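PDB 3GIR: aminomethyltransferase from Bartonella henselae, which belongs to the aminomethyltransferase family, pairing a folate-binding domain with a C-terminal barrel domain. Local coordinates for residues P204-R212 and G220-G228. Sequence-based numbering, arbitrary orientation.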
loop_
_atom_site.group_PDB
_atom_site.type_symbol
_atom_site.label_atom_id
_atom_site.label_comp_id
_atom_site.label_asym_id
_atom_site.label_seq_id
_atom_site.Cartn_x
_atom_site.Cartn_y
_atom_site.Cartn_z
ATOM N N PRO A 204 -1.442 15.463 -15.954
ATOM C CA PRO A 204 -2.159 16.749 -16.320
ATOM C C PRO A 204 -1.247 17.897 -16.718
ATOM O O PRO A 204 -1.750 18.886 -17.275
ATOM C CB PRO A 204 -2.875 17.087 -15.032
ATOM C CG PRO A 204 -2.003 16.563 -13.979
ATOM C CD PRO A 204 -1.474 15.235 -14.498
ATOM N N GLN A 205 0.038 17.787 -16.389
ATOM C CA GLN A 205 1.062 18.747 -16.734
ATOM C C GLN A 205 2.373 17.991 -16.769
ATOM O O GLN A 205 2.522 16.966 -16.144
ATOM C CB GLN A 205 1.090 19.886 -15.702
ATOM C CG GLN A 205 2.279 20.819 -15.681
ATOM C CD GLN A 205 2.410 21.636 -16.954
ATOM O OE1 GLN A 205 2.227 21.118 -18.076
ATOM N NE2 GLN A 205 2.741 22.875 -16.797
ATOM N N GLN A 206 3.322 18.474 -17.520
ATOM C CA GLN A 206 4.651 17.974 -17.478
ATOM C C GLN A 206 5.166 17.697 -16.030
ATOM O O GLN A 206 5.110 18.559 -15.186
ATOM C CB GLN A 206 5.576 18.964 -18.199
ATOM C CG GLN A 206 6.977 18.510 -18.315
ATOM C CD GLN A 206 7.160 17.430 -19.401
ATOM O OE1 GLN A 206 6.463 17.421 -20.425
ATOM N NE2 GLN A 206 8.046 16.468 -19.125
ATOM N N ASP A 207 5.677 16.499 -15.810
ATOM C CA ASP A 207 6.238 16.056 -14.532
ATOM C C ASP A 207 5.185 15.897 -13.394
ATOM O O ASP A 207 5.572 15.646 -12.264
ATOM C CB ASP A 207 7.413 16.930 -14.081
ATOM C CG ASP A 207 8.670 16.775 -14.999
ATOM O OD1 ASP A 207 8.724 15.852 -15.815
ATOM O OD2 ASP A 207 9.632 17.544 -14.829
ATOM N N TRP A 208 3.900 15.994 -13.705
ATOM C CA TRP A 208 2.869 15.751 -12.709
ATOM C C TRP A 208 2.259 14.382 -13.058
ATOM O O TRP A 208 2.207 13.992 -14.216
ATOM C CB TRP A 208 1.733 16.789 -12.769
ATOM C CG TRP A 208 2.001 18.093 -12.152
ATOM C CD1 TRP A 208 2.993 18.919 -12.448
ATOM C CD2 TRP A 208 1.133 18.783 -11.241
ATOM N NE1 TRP A 208 2.884 20.072 -11.697
ATOM C CE2 TRP A 208 1.761 20.001 -10.935
ATOM C CE3 TRP A 208 -0.022 18.426 -10.555
ATOM C CZ2 TRP A 208 1.193 20.918 -10.050
ATOM C CZ3 TRP A 208 -0.585 19.335 -9.672
ATOM C CH2 TRP A 208 0.041 20.559 -9.437
ATOM N N PHE A 209 1.794 13.645 -12.045
ATOM C CA PHE A 209 1.140 12.336 -12.261
ATOM C C PHE A 209 0.005 12.240 -11.278
ATOM O O PHE A 209 0.249 12.389 -10.081
ATOM C CB PHE A 209 2.217 11.240 -12.072
ATOM C CG PHE A 209 1.732 9.827 -12.085
ATOM C CD1 PHE A 209 0.977 9.331 -13.101
ATOM C CD2 PHE A 209 2.078 8.967 -11.039
ATOM C CE1 PHE A 209 0.543 7.980 -13.111
ATOM C CE2 PHE A 209 1.699 7.628 -11.059
ATOM C CZ PHE A 209 0.873 7.156 -12.088
ATOM N N ILE A 210 -1.251 12.049 -11.732
ATOM C CA ILE A 210 -2.372 11.930 -10.833
ATOM C C ILE A 210 -3.043 10.609 -11.092
ATOM O O ILE A 210 -3.313 10.260 -12.261
ATOM C CB ILE A 210 -3.397 13.069 -11.017
ATOM C CG1 ILE A 210 -2.699 14.403 -10.655
ATOM C CG2 ILE A 210 -4.700 12.827 -10.217
ATOM C CD1 ILE A 210 -3.634 15.663 -10.788
ATOM N N THR A 211 -3.341 9.897 -10.011
ATOM C CA THR A 211 -4.059 8.623 -10.071
ATOM C C THR A 211 -5.281 8.667 -9.149
ATOM O O THR A 211 -5.286 9.393 -8.145
ATOM C CB THR A 211 -3.192 7.394 -9.713
ATOM O OG1 THR A 211 -2.736 7.538 -8.339
ATOM C CG2 THR A 211 -1.972 7.169 -10.672
ATOM N N ARG A 212 -6.336 7.946 -9.526
ATOM C CA ARG A 212 -7.493 7.775 -8.669
ATOM C C ARG A 212 -7.298 6.443 -7.953
ATOM O O ARG A 212 -7.641 5.373 -8.431
ATOM C CB ARG A 212 -8.808 7.849 -9.467
ATOM C CG ARG A 212 -10.016 7.925 -8.584
ATOM C CD ARG A 212 -11.312 8.329 -9.329
ATOM N NE ARG A 212 -12.266 8.917 -8.485
ATOM C CZ ARG A 212 -13.188 9.786 -8.888
ATOM N NH1 ARG A 212 -13.224 10.164 -10.159
ATOM N NH2 ARG A 212 -14.003 10.309 -8.045
ATOM N N GLY A 220 -10.467 8.545 -3.672
ATOM C CA GLY A 220 -9.295 9.351 -3.405
ATOM C C GLY A 220 -8.377 9.389 -4.585
ATOM O O GLY A 220 -8.540 8.649 -5.572
ATOM N N PHE A 221 -7.336 10.202 -4.411
ATOM C CA PHE A 221 -6.387 10.511 -5.411
ATOM C C PHE A 221 -4.999 10.492 -4.835
ATOM O O PHE A 221 -4.841 10.735 -3.636
ATOM C CB PHE A 221 -6.655 11.878 -6.096
ATOM C CG PHE A 221 -8.009 11.950 -6.742
ATOM C CD1 PHE A 221 -8.160 11.650 -8.088
ATOM C CD2 PHE A 221 -9.111 12.243 -5.970
ATOM C CE1 PHE A 221 -9.433 11.720 -8.644
ATOM C CE2 PHE A 221 -10.364 12.232 -6.542
ATOM C CZ PHE A 221 -10.484 11.982 -7.836
ATOM N N GLU A 222 -4.016 10.266 -5.700
ATOM C CA GLU A 222 -2.594 10.519 -5.365
ATOM C C GLU A 222 -2.060 11.487 -6.414
ATOM O O GLU A 222 -2.316 11.305 -7.642
ATOM C CB GLU A 222 -1.796 9.256 -5.347
ATOM C CG GLU A 222 -2.206 8.274 -4.278
ATOM C CD GLU A 222 -1.219 7.083 -4.172
ATOM O OE1 GLU A 222 -0.248 6.921 -5.005
ATOM O OE2 GLU A 222 -1.442 6.327 -3.232
ATOM N N ILE A 223 -1.305 12.467 -5.951
ATOM C CA ILE A 223 -0.737 13.506 -6.824
ATOM C C ILE A 223 0.787 13.543 -6.615
ATOM O O ILE A 223 1.231 13.775 -5.504
ATOM C CB ILE A 223 -1.336 14.878 -6.538
ATOM C CG1 ILE A 223 -2.864 14.854 -6.548
ATOM C CG2 ILE A 223 -0.745 15.975 -7.503
ATOM C CD1 ILE A 223 -3.562 16.167 -5.933
ATOM N N ALA A 224 1.566 13.343 -7.687
ATOM C CA ALA A 224 3.003 13.375 -7.679
ATOM C C ALA A 224 3.414 14.582 -8.496
ATOM O O ALA A 224 2.880 14.794 -9.590
ATOM C CB ALA A 224 3.630 12.080 -8.268
ATOM N N LEU A 225 4.293 15.384 -7.953
ATOM C CA LEU A 225 4.717 16.605 -8.651
ATOM C C LEU A 225 6.111 16.990 -8.238
ATOM O O LEU A 225 6.642 16.560 -7.248
ATOM C CB LEU A 225 3.724 17.766 -8.387
ATOM C CG LEU A 225 3.729 18.479 -7.036
ATOM C CD1 LEU A 225 2.750 19.741 -7.181
ATOM C CD2 LEU A 225 3.277 17.560 -5.884
ATOM N N PRO A 226 6.753 17.873 -9.040
ATOM C CA PRO A 226 8.058 18.322 -8.676
ATOM C C PRO A 226 8.097 18.966 -7.301
ATOM O O PRO A 226 7.140 19.599 -6.864
ATOM C CB PRO A 226 8.380 19.369 -9.783
ATOM C CG PRO A 226 7.543 18.950 -10.890
ATOM C CD PRO A 226 6.279 18.471 -10.299
ATOM N N ILE A 227 9.203 18.815 -6.631
ATOM C CA ILE A 227 9.415 19.325 -5.273
ATOM C C ILE A 227 9.207 20.845 -5.156
ATOM O O ILE A 227 8.543 21.287 -4.224
ATOM C CB ILE A 227 10.742 18.840 -4.652
ATOM C CG1 ILE A 227 10.694 17.315 -4.452
ATOM C CG2 ILE A 227 11.113 19.613 -3.386
ATOM C CD1 ILE A 227 12.075 16.747 -4.135
ATOM N N GLY A 228 9.643 21.595 -6.156
ATOM C CA GLY A 228 9.463 23.058 -6.094
ATOM C C GLY A 228 8.063 23.573 -6.241
ATOM O O GLY A 228 7.792 24.757 -5.933
HETATM O O HOH W 1 0.212 9.875 -8.432
HETATM O O HOH W 2 -0.083 7.314 -7.807
#
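Trp208 lays one face of its indole over Leu225, whose CB sits above the middle of the ring system while CD1 makes a CH-pi contact 3.8 Å from the centroid of the six-membered ring. The backbone sets CB over the ring, and a chi1 of 75°, with CG between the backbone N and the carbonyl carbon, helps bring CD1 to the six-membered ring. Ile223 CG2 reaches Trp208 CE3 at 4.0 Å, and the same methyl also touches Ile210 CG1, the two isoleucines lying side by side. The contact thus illustrates how an antiparallel beta hairpin can gather an apolar row on one face, here Trp208, Ile210, Ile223 and Leu225, and keep a more polar end on the other. That row ends at Phe221, whose CZ stands over one face of the Arg212 guanidinium, 3.6 Å from NE, with the two planes 41° apart. Arg212 gets there on a stretched chain, CG anti to the backbone N, and its NH2 forms a salt bridge with Asp219.

Between the strands, two hydrogen-bonded pairs, Phe209 with Ala224 and Thr211 with Glu222, flank the non-hydrogen-bonded pair Ile210 and Ile223. Of their four bonds, that from Ala224 N to Phe209 O is the straightest at 167°. The face bearing Phe209 and Ala224 becomes polar toward Thr211 and Glu222: one water links Thr211 OG1 (2.7 Å) to Glu222 OE1 (2.8 Å), and Ser213 also bonds the threonine hydroxyl.

At the other end, a type II turn from Gln205 to Trp208 leads into strand 209-211, and Asp207 CB meets Pro226 CG at 3.8 Å. The hairpin lies inside a mixed sheet, between strands 201-202 and 173-178; helix 227-238 packs Leu233 against Trp208, Ile223 and Leu225, while helix 182-188 touches Phe221, Ile223 and Arg212.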